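Local coordinates for protein endo-pectate lyase (Erwinia chrysanthemi, PDB 3B4N) that cleaves the alpha-1,4-linked galacturonan of pectin by calcium-dependent elimination and probably also acts on highly methylated pectins, at residues Q47-G52 with Y86-V91; T22-S27 with L35-D40; T70-D75 with K238-L243. All blocks are in the same frame, centred on the assembly; numbering follows the deposited sequence.

How a small beta sandwich is built and then docked on a beta-helix can be followed along this chain. Contact 2 closes first, folding strands 22-29 and 32-39 into the N-terminal hairpin. Contact 1 then pairs strand 44-52 with strand 85-92 in the facing sheet, and the chain between them supplies strands 61-66 and 72-75. Strand 72-75 adds to the hairpin sheet beside 32-39 and begins contact 3, which closes only with residues 238-243, so contacts 1 and 3 cross while contact 2 precedes both. Contacts 1 and 2 pack across the sandwich core, and contact 3 ties the fibronectin type III-like domain to the right-handed parallel beta-helix.

Contact 1: Q47-G52 with Y86-V91; sequences QEVYRG and YWVDVV
In the four-stranded sheet of the N-terminal beta sandwich, which has the strand order of a fibronectin type III domain, the two central strands pair antiparallel through Glu48 with Asp89 and Tyr50 with Trp87. These are the hydrogen-bonded pairs, with nearly straight bonds such as Asp89 N to Glu48 O at 2.8 Å and Tyr50 N to Trp87 O, also 2.8 Å. Their side chains share one face of the sheet. There the Tyr50 hydroxyl donates to Glu48 OE1 over 2.7 Å, meeting the carboxylate from above its plane, while Tyr50 CE2 rests 3.8 Å from Asp89 CB. The Glu48 and Asp89 side chains run side by side, their carboxylate planes 77° apart and OE1 3.8 Å from OD1. This proximity of like charges is probably eased by Arg46 and Arg62, which form salt bridges to Glu48 OE2. Trp87 makes a cation-pi contact with Arg60.

The other face looks into the sandwich, where Val49 and Val88 pack toward the hairpin residues Leu35 and Trp37. Arg51 and Tyr86 run alongside each other, and both reach Asp75 OD1, Arg51 NH1 by a salt bridge and the Tyr86 hydroxyl by a hydrogen bond. With Arg51 CG anti to the backbone N (chi1 -172°), the aliphatic chain is laid over one face of the Tyr86 ring, CG standing 4.0 Å from its centroid in a CH-pi contact displaced toward the rim.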
ATOM      1  N   GLN A  47       5.979 -13.867  13.572  1.00 10.64           N
ATOM      2  CA  GLN A  47       5.575 -14.442  12.297  1.00  9.01           C
ATOM      3  C   GLN A  47       6.824 -15.016  11.655  1.00 10.23           C
ATOM      4  O   GLN A  47       7.853 -14.354  11.594  1.00 12.85           O
ATOM      5  CB  GLN A  47       4.936 -13.367  11.416  1.00  8.70           C
ATOM      6  CG  GLN A  47       3.729 -12.738  12.099  1.00  8.71           C
ATOM      7  CD  GLN A  47       3.169 -11.581  11.317  1.00  8.14           C
ATOM      8  OE1 GLN A  47       3.762 -10.494  11.279  1.00 11.87           O
ATOM      9  NE2 GLN A  47       2.026 -11.804  10.682  1.00  6.92           N
ATOM     10  N   GLU A  48       6.734 -16.253  11.185  1.00  9.43           N
ATOM     11  CA  GLU A  48       7.892 -16.906  10.604  1.00 10.54           C
ATOM     12  C   GLU A  48       7.690 -17.208   9.140  1.00  9.49           C
ATOM     13  O   GLU A  48       6.629 -17.674   8.730  1.00 10.44           O
ATOM     14  CB  GLU A  48       8.179 -18.200  11.361  1.00 10.23           C
ATOM     15  CG  GLU A  48       8.314 -18.003  12.866  1.00 12.33           C
ATOM     16  CD  GLU A  48       8.645 -19.287  13.587  1.00 15.17           C
ATOM     17  OE1 GLU A  48       8.080 -20.339  13.222  1.00 18.44           O
ATOM     18  OE2 GLU A  48       9.460 -19.237  14.530  1.00 17.84           O
ATOM     19  N   VAL A  49       8.713 -16.938   8.343  1.00  9.47           N
ATOM     20  CA  VAL A  49       8.629 -17.202   6.914  1.00  9.14           C
ATOM     21  C   VAL A  49       9.398 -18.480   6.626  1.00  9.35           C
ATOM     22  O   VAL A  49      10.531 -18.640   7.066  1.00  9.74           O
ATOM     23  CB  VAL A  49       9.248 -16.060   6.080  1.00 10.08           C
ATOM     24  CG1 VAL A  49       9.027 -16.319   4.593  1.00  9.21           C
ATOM     25  CG2 VAL A  49       8.636 -14.726   6.488  1.00 11.56           C
ATOM     26  N   TYR A  50       8.759 -19.389   5.895  1.00  8.72           N
ATOM     27  CA  TYR A  50       9.366 -20.662   5.514  1.00  8.96           C
ATOM     28  C   TYR A  50       9.486 -20.731   3.998  1.00  9.97           C
ATOM     29  O   TYR A  50       8.656 -20.191   3.265  1.00 10.22           O
ATOM     30  CB  TYR A  50       8.515 -21.824   6.024  1.00  9.07           C
ATOM     31  CG  TYR A  50       8.602 -21.995   7.515  1.00 10.06           C
ATOM     32  CD1 TYR A  50       9.545 -22.857   8.079  1.00  9.90           C
ATOM     33  CD2 TYR A  50       7.790 -21.250   8.368  1.00 10.66           C
ATOM     34  CE1 TYR A  50       9.683 -22.972   9.453  1.00  9.85           C
ATOM     35  CE2 TYR A  50       7.919 -21.356   9.753  1.00 10.56           C
ATOM     36  CZ  TYR A  50       8.869 -22.217  10.284  1.00 10.52           C
ATOM     37  OH  TYR A  50       9.027 -22.306  11.650  1.00 13.33           O
ATOM     38  N   ARG A  51      10.523 -21.413   3.530  1.00  8.79           N
ATOM     39  CA  ARG A  51      10.763 -21.541   2.100  1.00  9.02           C
ATOM     40  C   ARG A  51      11.331 -22.916   1.776  1.00  9.14           C
ATOM     41  O   ARG A  51      11.998 -23.528   2.607  1.00 10.43           O
ATOM     42  CB  ARG A  51      11.763 -20.473   1.651  1.00 10.78           C
ATOM     43  CG  ARG A  51      11.951 -20.370   0.140  1.00 10.40           C
ATOM     44  CD  ARG A  51      13.062 -19.383  -0.199  1.00 12.41           C
ATOM     45  NE  ARG A  51      14.376 -19.959   0.075  1.00 13.09           N
ATOM     46  CZ  ARG A  51      15.500 -19.263   0.168  1.00 17.45           C
ATOM     47  NH1 ARG A  51      15.487 -17.945   0.007  1.00 17.97           N
ATOM     48  NH2 ARG A  51      16.640 -19.886   0.441  1.00 19.32           N
ATOM     49  N   GLY A  52      11.051 -23.382   0.564  1.00 10.11           N
ATOM     50  CA  GLY A  52      11.577 -24.656   0.110  1.00 10.43           C
ATOM     51  C   GLY A  52      11.746 -24.610  -1.395  1.00 11.18           C
ATOM     52  O   GLY A  52      11.196 -23.728  -2.050  1.00 11.66           O
ATOM     53  N   TYR A  86       6.809 -20.782  -0.647  1.00  9.01           N
ATOM     54  CA  TYR A  86       6.825 -20.049   0.609  1.00  9.05           C
ATOM     55  C   TYR A  86       5.556 -20.272   1.413  1.00  8.50           C
ATOM     56  O   TYR A  86       4.491 -20.517   0.861  1.00  8.90           O
ATOM     57  CB  TYR A  86       6.922 -18.545   0.350  1.00  9.14           C
ATOM     58  CG  TYR A  86       8.198 -18.074  -0.292  1.00  8.50           C
ATOM     59  CD1 TYR A  86       9.286 -17.674   0.481  1.00  8.37           C
ATOM     60  CD2 TYR A  86       8.295 -17.974  -1.677  1.00 11.12           C
ATOM     61  CE1 TYR A  86      10.449 -17.170  -0.121  1.00 10.01           C
ATOM     62  CE2 TYR A  86       9.438 -17.481  -2.283  1.00 10.76           C
ATOM     63  CZ  TYR A  86      10.507 -17.080  -1.505  1.00  9.47           C
ATOM     64  OH  TYR A  86      11.638 -16.590  -2.108  1.00 12.00           O
ATOM     65  N   TRP A  87       5.704 -20.180   2.729  1.00  8.47           N
ATOM     66  CA  TRP A  87       4.592 -20.278   3.677  1.00  9.13           C
ATOM     67  C   TRP A  87       4.909 -19.272   4.773  1.00  9.06           C
ATOM     68  O   TRP A  87       6.072 -19.005   5.067  1.00  9.02           O
ATOM     69  CB  TRP A  87       4.520 -21.639   4.374  1.00  9.35           C
ATOM     70  CG  TRP A  87       4.143 -22.797   3.532  1.00 10.26           C
ATOM     71  CD1 TRP A  87       2.907 -23.370   3.423  1.00  9.68           C
ATOM     72  CD2 TRP A  87       5.019 -23.569   2.711  1.00 10.94           C
ATOM     73  NE1 TRP A  87       2.964 -24.459   2.590  1.00 12.27           N
ATOM     74  CE2 TRP A  87       4.250 -24.605   2.139  1.00 10.89           C
ATOM     75  CE3 TRP A  87       6.385 -23.484   2.402  1.00 11.42           C
ATOM     76  CZ2 TRP A  87       4.801 -25.556   1.276  1.00 11.77           C
ATOM     77  CZ3 TRP A  87       6.937 -24.432   1.542  1.00 10.34           C
ATOM     78  CH2 TRP A  87       6.142 -25.454   0.990  1.00 11.59           C
ATOM     79  N   VAL A  88       3.873 -18.712   5.381  1.00  8.20           N
ATOM     80  CA  VAL A  88       4.058 -17.807   6.503  1.00  9.48           C
ATOM     81  C   VAL A  88       3.281 -18.407   7.672  1.00  8.98           C
ATOM     82  O   VAL A  88       2.108 -18.770   7.546  1.00  9.77           O
ATOM     83  CB  VAL A  88       3.553 -16.380   6.204  1.00  9.83           C
ATOM     84  CG1 VAL A  88       3.472 -15.572   7.502  1.00 11.66           C
ATOM     85  CG2 VAL A  88       4.507 -15.694   5.235  1.00 11.61           C
ATOM     86  N   ASP A  89       3.973 -18.547   8.793  1.00  9.19           N
ATOM     87  CA  ASP A  89       3.412 -19.099  10.013  1.00 11.39           C
ATOM     88  C   ASP A  89       3.195 -17.950  10.997  1.00 10.51           C
ATOM     89  O   ASP A  89       4.149 -17.342  11.472  1.00 11.48           O
ATOM     90  CB  ASP A  89       4.401 -20.110  10.603  1.00 12.63           C
ATOM     91  CG  ASP A  89       3.865 -20.841  11.822  1.00 16.85           C
ATOM     92  OD1 ASP A  89       4.622 -21.682  12.364  1.00 18.80           O
ATOM     93  OD2 ASP A  89       2.714 -20.592  12.239  1.00 17.27           O
ATOM     94  N   VAL A  90       1.934 -17.643  11.276  1.00 11.24           N
ATOM     95  CA  VAL A  90       1.598 -16.592  12.230  1.00 11.09           C
ATOM     96  C   VAL A  90       1.487 -17.310  13.579  1.00 11.19           C
ATOM     97  O   VAL A  90       0.654 -18.200  13.762  1.00 11.86           O
ATOM     98  CB  VAL A  90       0.277 -15.902  11.832  1.00 10.30           C
ATOM     99  CG1 VAL A  90      -0.146 -14.914  12.904  1.00 12.00           C
ATOM    100  CG2 VAL A  90       0.463 -15.187  10.503  1.00 11.33           C
ATOM    101  N   VAL A  91       2.363 -16.937  14.509  1.00 10.12           N
ATOM    102  CA  VAL A  91       2.415 -17.571  15.823  1.00 11.17           C
ATOM    103  C   VAL A  91       1.764 -16.699  16.879  1.00 10.40           C
ATOM    104  O   VAL A  91       2.144 -15.548  17.065  1.00 10.16           O
ATOM    105  CB  VAL A  91       3.878 -17.851  16.227  1.00 11.18           C
ATOM    106  CG1 VAL A  91       3.920 -18.585  17.560  1.00 11.13           C
ATOM    107  CG2 VAL A  91       4.576 -18.661  15.140  1.00 13.45           C
TER

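Contact 2: T22-S27 with L35-D40; sequences TTLMLS and LGWSTD. With EDO (1,2-ethanediol), chain G.
Thr23 and Ser38, with Met25 and Gly36, form the hydrogen-bonded pairs of the antiparallel hairpin that opens the fibronectin type III-like domain. Each pair satisfies two amides and two carbonyls. Thr23 N and Ser38 O meet at 3.0 Å, as do Ser38 N and Thr23 O, while Met25 N reaches Gly36 O at 2.8 Å and Gly36 N returns to Met25 O. The Gly36 carbonyl takes a second, weak bond from Asn186 ND2 of the beta-helix. On the face carrying Thr23 and Ser38, a bound 1,2-ethanediol, probably from the crystallisation liquor, bridges the strands. Ser38 OG pairs with its O1 at 2.8 Å, and Thr23 OG1 lies 2.6 Å from its O2. Set between backbone N and carbonyl carbon (chi1 65°), Ser38 OG is brought to both the diol and Asn163 ND2. On the opposite face, Thr22 OG1 is bonded to Val98 O, and Thr39 OG1 to Gln21 O and Glu41 N.

Leu24 CD1 fits between neighbours of the partner strand, 3.9 Å from both Leu35 CB and Trp37 CB, and Leu26 CD1 meets Leu35 CD2 at 4.1 Å. This largely apolar face lies against strands 85-92 and 97-104 of the second sheet, and Leu35 and Trp37 bond along their outer backbone to strand 72-75 and the residue before it. The other face turns Met25 and Ser38 toward strand 181-189 of the beta-helix.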
ATOM      1  N   THR A  22      -4.543 -17.533   7.766  1.00 15.01           N
ATOM      2  CA  THR A  22      -3.553 -16.668   7.149  1.00 12.83           C
ATOM      3  C   THR A  22      -3.568 -16.950   5.652  1.00 12.66           C
ATOM      4  O   THR A  22      -3.523 -18.106   5.240  1.00 12.35           O
ATOM      5  CB  THR A  22      -2.135 -16.962   7.684  1.00 12.34           C
ATOM      6  OG1 THR A  22      -2.118 -16.793   9.106  1.00 14.67           O
ATOM      7  CG2 THR A  22      -1.114 -16.026   7.050  1.00 13.95           C
ATOM      8  N   THR A  23      -3.663 -15.896   4.844  1.00 11.70           N
ATOM      9  CA  THR A  23      -3.643 -16.037   3.392  1.00 10.93           C
ATOM     10  C   THR A  23      -2.402 -15.311   2.894  1.00  9.73           C
ATOM     11  O   THR A  23      -2.160 -14.150   3.233  1.00  8.89           O
ATOM     12  CB  THR A  23      -4.894 -15.434   2.728  1.00 12.00           C
ATOM     13  OG1 THR A  23      -6.053 -16.179   3.128  1.00 14.94           O
ATOM     14  CG2 THR A  23      -4.764 -15.488   1.209  1.00 13.32           C
ATOM     15  N   LEU A  24      -1.615 -16.021   2.096  1.00  9.26           N
ATOM     16  CA  LEU A  24      -0.369 -15.514   1.553  1.00  8.96           C
ATOM     17  C   LEU A  24      -0.424 -15.299   0.045  1.00  8.59           C
ATOM     18  O   LEU A  24      -1.065 -16.061  -0.682  1.00  9.40           O
ATOM     19  CB  LEU A  24       0.745 -16.515   1.874  1.00  9.29           C
ATOM     20  CG  LEU A  24       2.167 -16.189   1.402  1.00  7.76           C
ATOM     21  CD1 LEU A  24       2.637 -14.911   2.073  1.00  9.86           C
ATOM     22  CD2 LEU A  24       3.119 -17.342   1.752  1.00  8.61           C
ATOM     23  N   MET A  25       0.234 -14.237  -0.408  1.00  7.87           N
ATOM     24  CA  MET A  25       0.338 -13.930  -1.831  1.00  9.05           C
ATOM     25  C   MET A  25       1.788 -13.594  -2.127  1.00  9.35           C
ATOM     26  O   MET A  25       2.527 -13.135  -1.255  1.00  9.69           O
ATOM     27  CB  MET A  25      -0.555 -12.752  -2.211  1.00 10.51           C
ATOM     28  CG  MET A  25      -2.030 -13.075  -2.112  1.00 11.90           C
ATOM     29  SD  MET A  25      -3.031 -11.627  -2.440  1.00 14.21           S
ATOM     30  CE  MET A  25      -2.774 -11.449  -4.102  1.00 12.43           C
ATOM     31  N   LEU A  26       2.186 -13.805  -3.372  1.00 11.57           N
ATOM     32  CA  LEU A  26       3.551 -13.560  -3.808  1.00 12.24           C
ATOM     33  C   LEU A  26       3.629 -12.640  -5.019  1.00 12.58           C
ATOM     34  O   LEU A  26       2.774 -12.693  -5.899  1.00 13.41           O
ATOM     35  CB  LEU A  26       4.198 -14.899  -4.191  1.00 14.69           C
ATOM     36  CG  LEU A  26       5.411 -14.880  -5.126  1.00 16.39           C
ATOM     37  CD1 LEU A  26       6.603 -14.335  -4.378  1.00 15.26           C
ATOM     38  CD2 LEU A  26       5.699 -16.293  -5.648  1.00 17.67           C
ATOM     39  N   SER A  27       4.657 -11.797  -5.055  1.00 11.75           N
ATOM     40  CA  SER A  27       4.897 -10.944  -6.218  1.00 13.71           C
ATOM     41  C   SER A  27       6.400 -10.856  -6.461  1.00 13.99           C
ATOM     42  O   SER A  27       7.161 -10.504  -5.571  1.00 13.24           O
ATOM     43  CB  SER A  27       4.335  -9.538  -6.027  1.00 13.52           C
ATOM     44  OG  SER A  27       4.476  -8.808  -7.239  1.00 17.92           O
ATOM     45  N   LEU A  35       6.466 -11.082  -0.371  1.00  8.71           N
ATOM     46  CA  LEU A  35       5.354 -11.809   0.212  1.00  8.06           C
ATOM     47  C   LEU A  35       4.442 -10.823   0.915  1.00  7.83           C
ATOM     48  O   LEU A  35       4.905  -9.886   1.564  1.00  9.08           O
ATOM     49  CB  LEU A  35       5.838 -12.820   1.246  1.00  9.41           C
ATOM     50  CG  LEU A  35       6.787 -13.909   0.762  1.00  9.25           C
ATOM     51  CD1 LEU A  35       7.137 -14.829   1.937  1.00 11.51           C
ATOM     52  CD2 LEU A  35       6.129 -14.699  -0.360  1.00 11.59           C
ATOM     53  N   GLY A  36       3.146 -11.051   0.778  1.00  7.51           N
ATOM     54  CA  GLY A  36       2.162 -10.224   1.448  1.00  8.32           C
ATOM     55  C   GLY A  36       1.110 -11.169   1.993  1.00  7.27           C
ATOM     56  O   GLY A  36       0.637 -12.063   1.283  1.00  8.13           O
ATOM     57  N   TRP A  37       0.742 -11.008   3.260  1.00  8.23           N
ATOM     58  CA  TRP A  37      -0.277 -11.881   3.815  1.00  8.30           C
ATOM     59  C   TRP A  37      -1.235 -11.117   4.694  1.00  8.55           C
ATOM     60  O   TRP A  37      -0.969  -9.984   5.095  1.00  9.93           O
ATOM     61  CB  TRP A  37       0.362 -13.019   4.631  1.00  8.73           C
ATOM     62  CG  TRP A  37       1.189 -12.565   5.815  1.00  7.61           C
ATOM     63  CD1 TRP A  37       0.774 -12.438   7.114  1.00  7.76           C
ATOM     64  CD2 TRP A  37       2.559 -12.156   5.791  1.00  8.07           C
ATOM     65  NE1 TRP A  37       1.805 -11.973   7.898  1.00  8.36           N
ATOM     66  CE2 TRP A  37       2.913 -11.792   7.111  1.00  8.56           C
ATOM     67  CE3 TRP A  37       3.525 -12.061   4.779  1.00  7.60           C
ATOM     68  CZ2 TRP A  37       4.196 -11.336   7.447  1.00  7.63           C
ATOM     69  CZ3 TRP A  37       4.798 -11.609   5.109  1.00  8.53           C
ATOM     70  CH2 TRP A  37       5.122 -11.251   6.433  1.00  9.19           C
ATOM     71  N   SER A  38      -2.377 -11.735   4.951  1.00 10.02           N
ATOM     72  CA  SER A  38      -3.352 -11.168   5.863  1.00  9.98           C
ATOM     73  C   SER A  38      -3.624 -12.286   6.858  1.00 11.06           C
ATOM     74  O   SER A  38      -3.541 -13.468   6.524  1.00 11.86           O
ATOM     75  CB  SER A  38      -4.650 -10.776   5.150  1.00 11.34           C
ATOM     76  OG  SER A  38      -5.321 -11.907   4.628  1.00 14.45           O
ATOM     77  N   THR A  39      -3.907 -11.917   8.096  1.00 10.21           N
ATOM     78  CA  THR A  39      -4.218 -12.912   9.105  1.00 11.63           C
ATOM     79  C   THR A  39      -5.269 -12.323  10.024  1.00 12.91           C
ATOM     80  O   THR A  39      -5.317 -11.109  10.214  1.00 13.20           O
ATOM     81  CB  THR A  39      -2.966 -13.314   9.938  1.00 11.49           C
ATOM     82  OG1 THR A  39      -3.335 -14.338  10.870  1.00 13.10           O
ATOM     83  CG2 THR A  39      -2.399 -12.120  10.707  1.00 12.05           C
ATOM     84  N   ASP A  40      -6.136 -13.178  10.556  1.00 14.27           N
ATOM     85  CA  ASP A  40      -7.148 -12.708  11.493  1.00 16.13           C
ATOM     86  C   ASP A  40      -6.797 -13.145  12.916  1.00 17.34           C
ATOM     87  O   ASP A  40      -7.630 -13.062  13.821  1.00 16.31           O
ATOM     88  CB  ASP A  40      -8.545 -13.201  11.107  1.00 19.33           C
ATOM     89  CG  ASP A  40      -8.593 -14.681  10.844  1.00 21.15           C
ATOM     90  OD1 ASP A  40      -7.736 -15.411  11.376  1.00 21.86           O
ATOM     91  OD2 ASP A  40      -9.502 -15.120  10.107  1.00 25.63           O
TER
HETATM   92  C1  EDO G 801      -6.854 -14.287   6.850  1.00 19.67           C
HETATM   93  O1  EDO G 801      -6.774 -12.756   6.810  1.00 19.67           O
HETATM   94  C2  EDO G 801      -7.906 -14.892   5.910  1.00 19.43           C
HETATM   95  O2  EDO G 801      -7.511 -14.498   4.453  1.00 17.95           O

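Contact 3: T70-D75 with K238-L243; sequences TRTFKD and KGNFTL
Asn240 O is gripped by two threonine hydroxyls, Thr72 OG1 at 2.8 Å from across the contact and Thr242 OG1 at 2.9 Å from two residues further along the same segment. They reach it from opposite faces of the carbonyl plane, tilted by 26° and 30°. The acceptor belongs to a tight turn of the right-handed parallel beta-helix, where Gly239 and Asn240 both take positive phi values and swing the chain from strand 233-238 into strand 241-244. Thr72 opens a strand of the fibronectin type III-like domain, and the bond therefore helps to dock one domain on the other.

The threonine holds its OG1 between its backbone N and carbonyl carbon (chi1 64°), which aims the hydroxyl at the turn while CG2 lies 3.4 Å from Asn240 O. A bond between the two backbones runs beside it: Arg71 N donates to Gly239 O at 2.9 Å, well above the plane of that carbonyl. The Arg71 guanidinium leads away from the turn, its NH1 bonded to Ala68 O and Thr70 O, while CD packs beside the Trp37 indole and the guanidinium end lies against Thr39 of the hairpin.

The Asn240 amide is held at both ends. OD1 accepts a hydrogen bond from Thr272 OG1 of the next coil, and ND2 makes a weak bond of 3.4 Å to Thr70 OG1. That hydroxyl gives its own proton to Thr72 O at 3.0 Å, in the carbonyl plane and on a lone pair, and its oxygen lies 3.3 Å from Asn240 CB.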
ATOM      1  N   THR A  70       4.238  -6.505  11.058  1.00  9.57           N
ATOM      2  CA  THR A  70       4.401  -6.488   9.621  1.00  8.96           C
ATOM      3  C   THR A  70       3.473  -7.475   8.916  1.00  8.61           C
ATOM      4  O   THR A  70       3.040  -8.473   9.494  1.00  8.77           O
ATOM      5  CB  THR A  70       5.870  -6.790   9.230  1.00  8.10           C
ATOM      6  OG1 THR A  70       6.036  -6.536   7.833  1.00  9.36           O
ATOM      7  CG2 THR A  70       6.238  -8.256   9.517  1.00 10.36           C
ATOM      8  N   ARG A  71       3.151  -7.176   7.661  1.00  8.25           N
ATOM      9  CA  ARG A  71       2.316  -8.069   6.868  1.00  9.26           C
ATOM     10  C   ARG A  71       2.976  -8.300   5.516  1.00  8.80           C
ATOM     11  O   ARG A  71       2.353  -8.808   4.583  1.00  8.55           O
ATOM     12  CB  ARG A  71       0.910  -7.484   6.695  1.00  7.74           C
ATOM     13  CG  ARG A  71       0.105  -7.451   8.002  1.00  7.93           C
ATOM     14  CD  ARG A  71      -0.212  -8.852   8.518  1.00  8.07           C
ATOM     15  NE  ARG A  71      -1.078  -8.808   9.700  1.00  9.57           N
ATOM     16  CZ  ARG A  71      -0.650  -8.737  10.961  1.00  8.97           C
ATOM     17  NH1 ARG A  71       0.647  -8.702  11.247  1.00 11.22           N
ATOM     18  NH2 ARG A  71      -1.530  -8.694  11.949  1.00 11.88           N
ATOM     19  N   THR A  72       4.249  -7.917   5.420  1.00  7.60           N
ATOM     20  CA  THR A  72       5.005  -8.102   4.183  1.00  8.57           C
ATOM     21  C   THR A  72       6.427  -8.564   4.494  1.00  9.55           C
ATOM     22  O   THR A  72       6.927  -8.409   5.612  1.00 10.29           O
ATOM     23  CB  THR A  72       5.109  -6.795   3.354  1.00  8.08           C
ATOM     24  OG1 THR A  72       5.861  -5.826   4.094  1.00 10.45           O
ATOM     25  CG2 THR A  72       3.714  -6.240   3.009  1.00  9.69           C
ATOM     26  N   PHE A  73       7.077  -9.127   3.486  1.00  9.85           N
ATOM     27  CA  PHE A  73       8.445  -9.614   3.614  1.00  9.82           C
ATOM     28  C   PHE A  73       9.073  -9.668   2.232  1.00  9.49           C
ATOM     29  O   PHE A  73       8.382  -9.876   1.239  1.00 10.84           O
ATOM     30  CB  PHE A  73       8.458 -11.025   4.211  1.00 10.06           C
ATOM     31  CG  PHE A  73       9.831 -11.616   4.341  1.00 10.72           C
ATOM     32  CD1 PHE A  73      10.707 -11.138   5.306  1.00 12.28           C
ATOM     33  CD2 PHE A  73      10.251 -12.639   3.495  1.00 11.56           C
ATOM     34  CE1 PHE A  73      11.985 -11.663   5.438  1.00 11.14           C
ATOM     35  CE2 PHE A  73      11.539 -13.176   3.617  1.00 12.94           C
ATOM     36  CZ  PHE A  73      12.401 -12.688   4.587  1.00 11.89           C
ATOM     37  N   LYS A  74      10.378  -9.455   2.165  1.00 10.26           N
ATOM     38  CA  LYS A  74      11.061  -9.554   0.887  1.00 10.74           C
ATOM     39  C   LYS A  74      12.224 -10.531   0.994  1.00 11.83           C
ATOM     40  O   LYS A  74      12.997 -10.498   1.949  1.00 12.48           O
ATOM     41  CB  LYS A  74      11.548  -8.184   0.407  1.00 15.25           C
ATOM     42  CG  LYS A  74      12.651  -7.563   1.212  1.00 18.20           C
ATOM     43  CD  LYS A  74      13.052  -6.229   0.578  1.00 21.17           C
ATOM     44  CE  LYS A  74      14.222  -5.593   1.305  1.00 24.05           C
ATOM     45  NZ  LYS A  74      13.919  -5.336   2.739  1.00 27.05           N
ATOM     46  N   ASP A  75      12.303 -11.430   0.019  1.00 11.90           N
ATOM     47  CA  ASP A  75      13.367 -12.423  -0.044  1.00 11.18           C
ATOM     48  C   ASP A  75      14.191 -12.176  -1.302  1.00 11.63           C
ATOM     49  O   ASP A  75      13.713 -12.389  -2.414  1.00 11.95           O
ATOM     50  CB  ASP A  75      12.786 -13.840  -0.091  1.00 12.69           C
ATOM     51  CG  ASP A  75      13.865 -14.907  -0.155  1.00 14.62           C
ATOM     52  OD1 ASP A  75      13.551 -16.060  -0.502  1.00 13.64           O
ATOM     53  OD2 ASP A  75      15.029 -14.590   0.152  1.00 12.36           O
ATOM     54  N   LYS A 238      -0.308   1.062   7.525  1.00  7.44           N
ATOM     55  CA  LYS A 238       0.391   0.218   8.486  1.00  7.96           C
ATOM     56  C   LYS A 238       0.655  -1.170   7.917  1.00  9.29           C
ATOM     57  O   LYS A 238       0.415  -1.418   6.740  1.00  8.75           O
ATOM     58  CB  LYS A 238      -0.415   0.124   9.788  1.00 10.25           C
ATOM     59  CG  LYS A 238      -1.808  -0.467   9.663  1.00 11.38           C
ATOM     60  CD  LYS A 238      -2.529  -0.295  10.992  1.00 16.00           C
ATOM     61  CE  LYS A 238      -3.959  -0.754  10.954  1.00 16.86           C
ATOM     62  NZ  LYS A 238      -4.503  -0.727  12.353  1.00 19.22           N
ATOM     63  N   GLY A 239       1.186  -2.060   8.747  1.00  8.65           N
ATOM     64  CA  GLY A 239       1.453  -3.413   8.291  1.00  8.44           C
ATOM     65  C   GLY A 239       2.603  -3.518   7.310  1.00  7.91           C
ATOM     66  O   GLY A 239       2.758  -4.529   6.630  1.00  8.82           O
ATOM     67  N   ASN A 240       3.418  -2.469   7.248  1.00  8.73           N
ATOM     68  CA  ASN A 240       4.560  -2.419   6.354  1.00  9.08           C
ATOM     69  C   ASN A 240       4.211  -2.481   4.876  1.00  8.67           C
ATOM     70  O   ASN A 240       4.822  -3.224   4.101  1.00  9.96           O
ATOM     71  CB  ASN A 240       5.583  -3.501   6.710  1.00  9.75           C
ATOM     72  CG  ASN A 240       6.979  -3.165   6.206  1.00 10.57           C
ATOM     73  OD1 ASN A 240       7.302  -1.998   5.963  1.00 11.29           O
ATOM     74  ND2 ASN A 240       7.817  -4.182   6.063  1.00 13.01           N
ATOM     75  N   PHE A 241       3.206  -1.690   4.505  1.00  9.20           N
ATOM     76  CA  PHE A 241       2.787  -1.521   3.113  1.00  8.13           C
ATOM     77  C   PHE A 241       4.098  -1.198   2.390  1.00  8.16           C
ATOM     78  O   PHE A 241       4.850  -0.319   2.816  1.00  7.86           O
ATOM     79  CB  PHE A 241       1.820  -0.337   3.056  1.00  7.98           C
ATOM     80  CG  PHE A 241       1.384   0.059   1.673  1.00  8.07           C
ATOM     81  CD1 PHE A 241       0.931  -0.885   0.756  1.00  7.17           C
ATOM     82  CD2 PHE A 241       1.341   1.403   1.319  1.00  9.19           C
ATOM     83  CE1 PHE A 241       0.435  -0.497  -0.493  1.00  8.44           C
ATOM     84  CE2 PHE A 241       0.842   1.803   0.067  1.00  9.27           C
ATOM     85  CZ  PHE A 241       0.392   0.853  -0.829  1.00  9.71           C
ATOM     86  N   THR A 242       4.370  -1.910   1.306  1.00  7.86           N
ATOM     87  CA  THR A 242       5.626  -1.741   0.589  1.00  8.77           C
ATOM     88  C   THR A 242       5.472  -1.252  -0.830  1.00  8.12           C
ATOM     89  O   THR A 242       4.665  -1.783  -1.591  1.00  9.35           O
ATOM     90  CB  THR A 242       6.383  -3.074   0.564  1.00 10.03           C
ATOM     91  OG1 THR A 242       6.692  -3.450   1.906  1.00 12.40           O
ATOM     92  CG2 THR A 242       7.675  -2.973  -0.251  1.00 12.27           C
ATOM     93  N   LEU A 243       6.260  -0.239  -1.170  1.00  9.11           N
ATOM     94  CA  LEU A 243       6.259   0.315  -2.514  1.00  8.83           C
ATOM     95  C   LEU A 243       7.505  -0.185  -3.220  1.00 10.94           C
ATOM     96  O   LEU A 243       8.603  -0.133  -2.661  1.00 11.65           O
ATOM     97  CB  LEU A 243       6.288   1.846  -2.486  1.00  9.63           C
ATOM     98  CG  LEU A 243       5.130   2.558  -1.782  1.00 10.44           C
ATOM     99  CD1 LEU A 243       5.255   4.045  -2.013  1.00  9.88           C
ATOM    100  CD2 LEU A 243       3.796   2.045  -2.299  1.00 13.04           C
TER